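Local coordinates for beta-glucoside kinase (PDB 4HTL), which phosphorylates cellobiose with ATP to give cellobiose-6'-phosphate and may also regulate transcription of the cellobiose uptake operon, at residues Val182-Tyr187 and Arg193-Ile198; Cys109-Glu114 and Gly138-Gly143. One frame throughout, in Å; residues are numbered along the deposited sequence.

Contact 1 (Val182-Tyr187 and Arg193-Ile198)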
ATOM      1  N   VAL A 182      -3.444  16.712 -16.904  1.00 19.05           N
ATOM      2  CA  VAL A 182      -2.128  17.309 -16.838  1.00 18.50           C
ATOM      3  C   VAL A 182      -1.515  17.311 -18.251  1.00 16.72           C
ATOM      4  O   VAL A 182      -0.872  18.292 -18.644  1.00 17.63           O
ATOM      5  CB  VAL A 182      -1.219  16.576 -15.808  1.00 18.36           C
ATOM      6  CG1 VAL A 182       0.243  16.970 -16.020  1.00 19.82           C
ATOM      7  CG2 VAL A 182      -1.718  16.863 -14.411  1.00 21.99           C
ATOM      8  N   LEU A 183      -1.677  16.211 -19.002  1.00 17.30           N
ATOM      9  CA  LEU A 183      -1.167  16.173 -20.360  1.00 18.49           C
ATOM     10  C   LEU A 183      -1.690  17.304 -21.216  1.00 19.37           C
ATOM     11  O   LEU A 183      -0.900  17.979 -21.919  1.00 19.75           O
ATOM     12  CB  LEU A 183      -1.492  14.843 -21.039  1.00 21.39           C
ATOM     13  CG  LEU A 183      -0.593  13.645 -20.763  1.00 23.67           C
ATOM     14  CD1 LEU A 183      -1.233  12.400 -21.406  1.00 25.32           C
ATOM     15  CD2 LEU A 183       0.847  13.853 -21.290  1.00 21.35           C
ATOM     16  N   ARG A 184      -2.986  17.542 -21.136  1.00 21.98           N
ATOM     17  CA  ARG A 184      -3.614  18.635 -21.899  1.00 22.55           C
ATOM     18  C   ARG A 184      -3.104  19.999 -21.424  1.00 23.89           C
ATOM     19  O   ARG A 184      -2.783  20.863 -22.241  1.00 22.54           O
ATOM     20  CB  ARG A 184      -5.140  18.544 -21.833  1.00 24.02           C
ATOM     21  CG  ARG A 184      -5.676  17.290 -22.519  1.00 23.68           C
ATOM     22  CD  ARG A 184      -7.159  17.112 -22.258  1.00 29.47           C
ATOM     23  NE  ARG A 184      -7.853  18.338 -22.646  1.00 29.12           N
ATOM     24  CZ  ARG A 184      -8.530  19.152 -21.837  1.00 32.83           C
ATOM     25  NH1 ARG A 184      -8.740  18.855 -20.556  1.00 39.36           N
ATOM     26  NH2 ARG A 184      -9.078  20.257 -22.345  1.00 40.37           N
ATOM     27  N   ARG A 185      -2.998  20.175 -20.109  1.00 19.89           N
ATOM     28  CA  ARG A 185      -2.438  21.407 -19.534  1.00 20.92           C
ATOM     29  C   ARG A 185      -1.019  21.659 -20.006  1.00 23.57           C
ATOM     30  O   ARG A 185      -0.681  22.771 -20.391  1.00 23.44           O
ATOM     31  CB  ARG A 185      -2.477  21.361 -18.026  1.00 24.29           C
ATOM     32  CG  ARG A 185      -3.884  21.545 -17.508  1.00 31.51           C
ATOM     33  CD  ARG A 185      -3.968  21.649 -15.985  1.00 36.53           C
ATOM     34  NE  ARG A 185      -2.963  22.566 -15.430  1.00 42.68           N
ATOM     35  CZ  ARG A 185      -2.089  22.248 -14.473  1.00 46.01           C
ATOM     36  NH1 ARG A 185      -2.099  21.034 -13.913  1.00 52.94           N
ATOM     37  NH2 ARG A 185      -1.198  23.148 -14.052  1.00 53.06           N
ATOM     38  N   GLN A 186      -0.180  20.626 -19.979  1.00 20.80           N
ATOM     39  CA  GLN A 186       1.170  20.778 -20.429  1.00 18.77           C
ATOM     40  C   GLN A 186       1.237  21.124 -21.915  1.00 21.18           C
ATOM     41  O   GLN A 186       2.025  21.972 -22.327  1.00 21.64           O
ATOM     42  CB  GLN A 186       1.967  19.499 -20.188  1.00 17.65           C
ATOM     43  CG  GLN A 186       2.199  19.189 -18.723  1.00 18.94           C
ATOM     44  CD  GLN A 186       2.704  17.775 -18.434  1.00 19.89           C
ATOM     45  OE1 GLN A 186       2.580  16.876 -19.274  1.00 18.38           O
ATOM     46  NE2 GLN A 186       3.279  17.569 -17.215  1.00 18.79           N
ATOM     47  N   TYR A 187       0.453  20.421 -22.725  1.00 20.64           N
ATOM     48  CA  TYR A 187       0.405  20.716 -24.154  1.00 23.00           C
ATOM     49  C   TYR A 187      -0.027  22.143 -24.438  1.00 23.43           C
ATOM     50  O   TYR A 187       0.571  22.814 -25.307  1.00 26.08           O
ATOM     51  CB  TYR A 187      -0.496  19.722 -24.875  1.00 21.24           C
ATOM     52  CG  TYR A 187      -0.225  19.685 -26.381  1.00 23.69           C
ATOM     53  CD1 TYR A 187       0.969  19.168 -26.879  1.00 29.61           C
ATOM     54  CD2 TYR A 187      -1.173  20.142 -27.288  1.00 24.51           C
ATOM     55  CE1 TYR A 187       1.230  19.144 -28.229  1.00 32.19           C
ATOM     56  CE2 TYR A 187      -0.929  20.099 -28.644  1.00 33.51           C
ATOM     57  CZ  TYR A 187       0.283  19.601 -29.106  1.00 32.70           C
ATOM     58  OH  TYR A 187       0.528  19.546 -30.448  1.00 42.54           O
ATOM     59  N   ARG A 193      -1.571  27.290 -27.009  1.00 43.25           N
ATOM     60  CA  ARG A 193      -2.964  27.151 -27.410  1.00 42.44           C
ATOM     61  C   ARG A 193      -3.871  27.065 -26.197  1.00 40.15           C
ATOM     62  O   ARG A 193      -3.424  26.656 -25.128  1.00 44.07           O
ATOM     63  CB  ARG A 193      -3.120  25.868 -28.226  1.00 36.55           C
ATOM     64  CG  ARG A 193      -2.371  25.928 -29.547  1.00 42.03           C
ATOM     65  CD  ARG A 193      -2.429  24.589 -30.244  1.00 44.58           C
ATOM     66  NE  ARG A 193      -3.814  24.126 -30.352  1.00 48.97           N
ATOM     67  CZ  ARG A 193      -4.167  22.883 -30.665  1.00 44.46           C
ATOM     68  NH1 ARG A 193      -3.233  21.964 -30.908  1.00 50.30           N
ATOM     69  NH2 ARG A 193      -5.454  22.558 -30.726  1.00 45.33           N
ATOM     70  N   PRO A 194      -5.151  27.453 -26.358  1.00 43.16           N
ATOM     71  CA  PRO A 194      -6.084  27.309 -25.241  1.00 42.99           C
ATOM     72  C   PRO A 194      -6.381  25.842 -24.873  1.00 36.55           C
ATOM     73  O   PRO A 194      -6.616  24.996 -25.751  1.00 38.01           O
ATOM     74  CB  PRO A 194      -7.361  28.039 -25.725  1.00 50.57           C
ATOM     75  CG  PRO A 194      -7.233  28.102 -27.210  1.00 57.49           C
ATOM     76  CD  PRO A 194      -5.762  28.164 -27.509  1.00 49.73           C
ATOM     77  N   LEU A 195      -6.353  25.577 -23.570  1.00 38.49           N
ATOM     78  CA  LEU A 195      -6.631  24.270 -22.999  1.00 36.32           C
ATOM     79  C   LEU A 195      -7.917  23.680 -23.551  1.00 39.86           C
ATOM     80  O   LEU A 195      -7.958  22.511 -23.906  1.00 36.97           O
ATOM     81  CB  LEU A 195      -6.765  24.390 -21.478  1.00 38.63           C
ATOM     82  CG  LEU A 195      -7.100  23.095 -20.755  1.00 34.12           C
ATOM     83  CD1 LEU A 195      -5.976  22.096 -20.995  1.00 29.12           C
ATOM     84  CD2 LEU A 195      -7.327  23.358 -19.273  1.00 41.25           C
ATOM     85  N   GLU A 196      -8.963  24.501 -23.628  1.00 42.82           N
ATOM     86  CA  GLU A 196     -10.290  24.007 -24.022  1.00 38.70           C
ATOM     87  C   GLU A 196     -10.323  23.426 -25.439  1.00 43.14           C
ATOM     88  O   GLU A 196     -11.196  22.610 -25.740  1.00 47.18           O
ATOM     89  CB  GLU A 196     -11.389  25.071 -23.800  1.00 49.29           C
ATOM     90  CG  GLU A 196     -11.193  26.398 -24.525  1.00 56.43           C
ATOM     91  CD  GLU A 196     -10.461  27.446 -23.693  1.00 66.06           C
ATOM     92  OE1 GLU A 196     -10.761  28.643 -23.902  1.00 74.83           O
ATOM     93  OE2 GLU A 196      -9.599  27.084 -22.840  1.00 72.60           O
ATOM     94  N   GLU A 197      -9.350  23.817 -26.273  1.00 44.19           N
ATOM     95  CA  GLU A 197      -9.240  23.380 -27.678  1.00 43.93           C
ATOM     96  C   GLU A 197      -8.311  22.183 -27.901  1.00 50.96           C
ATOM     97  O   GLU A 197      -8.141  21.706 -29.034  1.00 63.57           O
ATOM     98  CB  GLU A 197      -8.787  24.560 -28.533  1.00 54.60           C
ATOM     99  CG  GLU A 197      -9.910  25.579 -28.700  1.00 64.38           C
ATOM    100  CD  GLU A 197      -9.469  26.890 -29.318  1.00 72.61           C
ATOM    101  OE1 GLU A 197      -8.398  26.933 -29.972  1.00 58.43           O
ATOM    102  OE2 GLU A 197     -10.209  27.885 -29.137  1.00 78.37           O
ATOM    103  N   ILE A 198      -7.726  21.692 -26.817  1.00 36.30           N
ATOM    104  CA  ILE A 198      -6.791  20.569 -26.880  1.00 32.52           C
ATOM    105  C   ILE A 198      -7.471  19.279 -26.399  1.00 28.15           C
ATOM    106  O   ILE A 198      -8.105  19.239 -25.340  1.00 32.59           O
ATOM    107  CB  ILE A 198      -5.538  20.865 -26.033  1.00 31.89           C
ATOM    108  CG1 ILE A 198      -4.768  22.067 -26.605  1.00 32.66           C
ATOM    109  CG2 ILE A 198      -4.638  19.621 -25.912  1.00 29.88           C
ATOM    110  CD1 ILE A 198      -3.821  22.680 -25.614  1.00 35.75           C
TER
HETATM  111  O   HOH W   1      -0.396  22.094 -31.713  1.00 40.45           O
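Arg-184 CA lies 6.2 Å from Ile-198 CA and Arg-185 CA 6.1 Å from Leu-195 CA, where helix 180-191 meets the returning chain, which includes a short 3-10 turn at 195-197. Arg-184 makes the direct hydrogen bonds across the contact. The bend of its side chain at chi3 (54°) turns the NE edge of the guanidinium to Ile-198 O, and NE gives a nearly straight hydrogen bond of 2.9 Å to Ile-198 O (N-H...O 167°). The oxygen lies almost in the guanidinium plane, whereas NE sits above the carbonyl plane. A second, weak bond runs from Arg-184 NH2 to the same oxygen, so two N-H groups of one arginine share a single acceptor. Leu-195 CD1 covers one face of this guanidinium toward its rim, and also reaches the helix backbone, 3.6 Å from Arg-184 O. Residues 193-198 belong to the connection between helices 180-191 and 200-208, folded back on the first of them. Toward the interior, where Tyr-187 and Ile-198 are buried, Ile-198 CG2 lies 3.8 Å from Tyr-187 CD2, and both side chains also pack on Ile-203 of the next helix. Farther along the ring, Arg-193 NH1 comes to its edge, 3.7 Å from Tyr-187 CE2, with the guanidinium plane turned 80° from the ring. A water joins the two polar ends, accepting from Arg-193 NH1 and hydrogen-bonding Tyr-187 OH, while Glu-202 forms a salt bridge with the same NH1.

Contact 2 (Cys109-Glu114 and Gly138-Gly143)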
ATOM      1  N   CYS A 109     -16.359   0.501  -5.395  1.00 14.71           N
ATOM      2  CA  CYS A 109     -17.426  -0.146  -6.157  1.00 16.49           C
ATOM      3  C   CYS A 109     -16.901  -0.662  -7.512  1.00 15.09           C
ATOM      4  O   CYS A 109     -17.179  -1.786  -7.902  1.00 17.43           O
ATOM      5  CB  CYS A 109     -18.604   0.804  -6.365  1.00 17.12           C
ATOM      6  SG  CYS A 109     -19.609   1.030  -4.899  1.00 19.14           S
ATOM      7  N   ALA A 110     -16.073   0.108  -8.191  1.00 15.05           N
ATOM      8  CA  ALA A 110     -15.561  -0.329  -9.475  1.00 15.78           C
ATOM      9  C   ALA A 110     -14.671  -1.543  -9.280  1.00 16.20           C
ATOM     10  O   ALA A 110     -14.676  -2.443 -10.127  1.00 16.63           O
ATOM     11  CB  ALA A 110     -14.794   0.783 -10.211  1.00 18.73           C
ATOM     12  N   LEU A 111     -13.931  -1.602  -8.172  1.00 16.64           N
ATOM     13  CA  LEU A 111     -13.142  -2.795  -7.911  1.00 15.64           C
ATOM     14  C   LEU A 111     -14.074  -4.003  -7.668  1.00 16.06           C
ATOM     15  O   LEU A 111     -13.819  -5.082  -8.144  1.00 16.27           O
ATOM     16  CB  LEU A 111     -12.231  -2.594  -6.728  1.00 15.13           C
ATOM     17  CG  LEU A 111     -11.297  -3.773  -6.406  1.00 15.07           C
ATOM     18  CD1 LEU A 111      -9.978  -3.289  -5.814  1.00 16.02           C
ATOM     19  CD2 LEU A 111     -11.992  -4.760  -5.439  1.00 16.66           C
ATOM     20  N   LEU A 112     -15.123  -3.787  -6.897  1.00 16.38           N
ATOM     21  CA  LEU A 112     -16.075  -4.849  -6.606  1.00 17.18           C
ATOM     22  C   LEU A 112     -16.729  -5.394  -7.872  1.00 17.43           C
ATOM     23  O   LEU A 112     -16.973  -6.595  -7.950  1.00 19.90           O
ATOM     24  CB  LEU A 112     -17.102  -4.390  -5.577  1.00 16.63           C
ATOM     25  CG  LEU A 112     -16.599  -4.161  -4.129  1.00 17.48           C
ATOM     26  CD1 LEU A 112     -17.715  -3.540  -3.275  1.00 18.34           C
ATOM     27  CD2 LEU A 112     -15.951  -5.374  -3.464  1.00 18.62           C
ATOM     28  N   ALA A 113     -16.972  -4.534  -8.862  1.00 19.50           N
ATOM     29  CA  ALA A 113     -17.473  -4.989 -10.158  1.00 16.89           C
ATOM     30  C   ALA A 113     -16.454  -5.951 -10.806  1.00 18.59           C
ATOM     31  O   ALA A 113     -16.826  -7.020 -11.367  1.00 16.65           O
ATOM     32  CB  ALA A 113     -17.845  -3.834 -11.072  1.00 19.84           C
ATOM     33  N   GLU A 114     -15.186  -5.575 -10.730  1.00 15.49           N
ATOM     34  CA  GLU A 114     -14.112  -6.427 -11.245  1.00 16.19           C
ATOM     35  C   GLU A 114     -14.063  -7.815 -10.559  1.00 16.03           C
ATOM     36  O   GLU A 114     -13.881  -8.856 -11.229  1.00 17.30           O
ATOM     37  CB  GLU A 114     -12.744  -5.694 -11.155  1.00 16.26           C
ATOM     38  CG  GLU A 114     -11.745  -6.134 -12.229  1.00 15.06           C
ATOM     39  CD  GLU A 114     -12.187  -5.777 -13.619  1.00 17.02           C
ATOM     40  OE1 GLU A 114     -12.437  -6.688 -14.434  1.00 16.43           O
ATOM     41  OE2 GLU A 114     -12.292  -4.576 -13.853  1.00 19.55           O
ATOM     42  N   GLY A 138      -8.302   1.327  -5.914  1.00 17.15           N
ATOM     43  CA  GLY A 138      -8.947   0.331  -5.031  1.00 15.53           C
ATOM     44  C   GLY A 138      -7.976  -0.819  -4.722  1.00 14.78           C
ATOM     45  O   GLY A 138      -7.152  -1.241  -5.557  1.00 15.98           O
ATOM     46  N   ILE A 139      -8.101  -1.350  -3.512  1.00 14.85           N
ATOM     47  CA  ILE A 139      -7.209  -2.398  -3.001  1.00 14.03           C
ATOM     48  C   ILE A 139      -8.020  -3.621  -2.579  1.00 14.19           C
ATOM     49  O   ILE A 139      -8.904  -3.517  -1.730  1.00 17.10           O
ATOM     50  CB  ILE A 139      -6.460  -1.928  -1.733  1.00 13.28           C
ATOM     51  CG1 ILE A 139      -5.657  -0.654  -2.014  1.00 15.26           C
ATOM     52  CG2 ILE A 139      -5.555  -3.042  -1.156  1.00 14.41           C
ATOM     53  CD1 ILE A 139      -5.378   0.193  -0.778  1.00 16.84           C
ATOM     54  N   PHE A 140      -7.608  -4.780  -3.089  1.00 14.96           N
ATOM     55  CA  PHE A 140      -8.151  -6.089  -2.666  1.00 15.44           C
ATOM     56  C   PHE A 140      -6.925  -6.881  -2.156  1.00 16.77           C
ATOM     57  O   PHE A 140      -5.999  -7.168  -2.918  1.00 17.49           O
ATOM     58  CB  PHE A 140      -8.844  -6.775  -3.828  1.00 15.98           C
ATOM     59  CG  PHE A 140      -9.918  -7.751  -3.430  1.00 15.22           C
ATOM     60  CD1 PHE A 140     -11.127  -7.289  -2.941  1.00 16.96           C
ATOM     61  CD2 PHE A 140      -9.762  -9.104  -3.633  1.00 15.27           C
ATOM     62  CE1 PHE A 140     -12.125  -8.175  -2.591  1.00 19.00           C
ATOM     63  CE2 PHE A 140     -10.783  -9.988  -3.307  1.00 18.97           C
ATOM     64  CZ  PHE A 140     -11.967  -9.513  -2.815  1.00 23.23           C
ATOM     65  N   SER A 141      -6.924  -7.154  -0.850  1.00 15.36           N
ATOM     66  CA  SER A 141      -5.837  -7.909  -0.187  1.00 15.60           C
ATOM     67  C   SER A 141      -6.467  -9.012   0.663  1.00 16.68           C
ATOM     68  O   SER A 141      -7.449  -8.790   1.361  1.00 18.57           O
ATOM     69  CB  SER A 141      -4.988  -7.047   0.685  1.00 17.95           C
ATOM     70  OG  SER A 141      -4.309  -6.020   0.003  1.00 19.40           O
ATOM     71  N   ASN A 142      -5.857 -10.175   0.650  1.00 20.14           N
ATOM     72  CA  ASN A 142      -6.401 -11.303   1.403  1.00 20.85           C
ATOM     73  C   ASN A 142      -7.869 -11.583   1.171  1.00 20.83           C
ATOM     74  O   ASN A 142      -8.593 -12.022   2.095  1.00 23.88           O
ATOM     75  CB  ASN A 142      -6.279 -11.108   2.881  1.00 22.97           C
ATOM     76  CG  ASN A 142      -4.874 -11.168   3.368  1.00 23.83           C
ATOM     77  OD1 ASN A 142      -4.101 -12.009   2.933  1.00 26.89           O
ATOM     78  ND2 ASN A 142      -4.536 -10.292   4.308  1.00 26.56           N
ATOM     79  N   GLY A 143      -8.297 -11.394  -0.064  1.00 19.33           N
ATOM     80  CA  GLY A 143      -9.659 -11.744  -0.468  1.00 22.50           C
ATOM     81  C   GLY A 143     -10.715 -10.774   0.021  1.00 21.84           C
ATOM     82  O   GLY A 143     -11.887 -11.110  -0.024  1.00 22.87           O
TER
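Leu-111 links helix 106-117 to strand 135-141; the axes of the short segments approach to 8.2 Å, with an angle of 47° between them. Its CB points at the strand, and CG extends anti to the backbone N (chi1 -177°), carrying both methyls out to the sheet. There the branches part company. CD1 comes down on the backbone, 3.4 Å from Gly-138 C and 3.5 Å from Ile-139 N; a CB on Gly-138 would point at the helix, about 3.1 Å from Leu-111 CD1, so its absence is consistent with the close approach. CD2 reaches the Phe-140 ring, touching Phe-140 CD1 at 3.7 Å, with Phe-140 CB next; the two side chains cross at about a right angle. The Phe-140 ring also meets that of Phe-126 on the neighbouring strand 126-131, where Leu-111 packs on Phe-126 and Cys-128. Ile-139, pointing away from the helix, packs on Leu-235 of the second subunit. Helix 106-117 follows strand 101-105 of the other five-stranded sheet, so the contact joins the two sheet-bearing halves of the actin-like ATPase fold. No hydrogen bond crosses between the segments, and all four touching residues are buried, so close hydrophobic packing is what joins them.

How the contacts relate
Both segments of contact 2 precede those of contact 1 along the chain; the contact centres lie 33 Å apart, on opposite sides of the chain's centre, and their nearest atoms are about 19 Å apart. They share no helix or strand. Helix 212-236 is a common neighbour: Tyr-187 of contact 1 packs on it through Ser-214 and Leu-217, while Ile-139 and Ser-141 of contact 2 pack on Phe-236 at its far end. Contact 2 is buried at the junction of the two halves of the kinase, with its strand reaching the second subunit, whereas contact 1 lies in a peripheral helical turn that the second subunit does not touch.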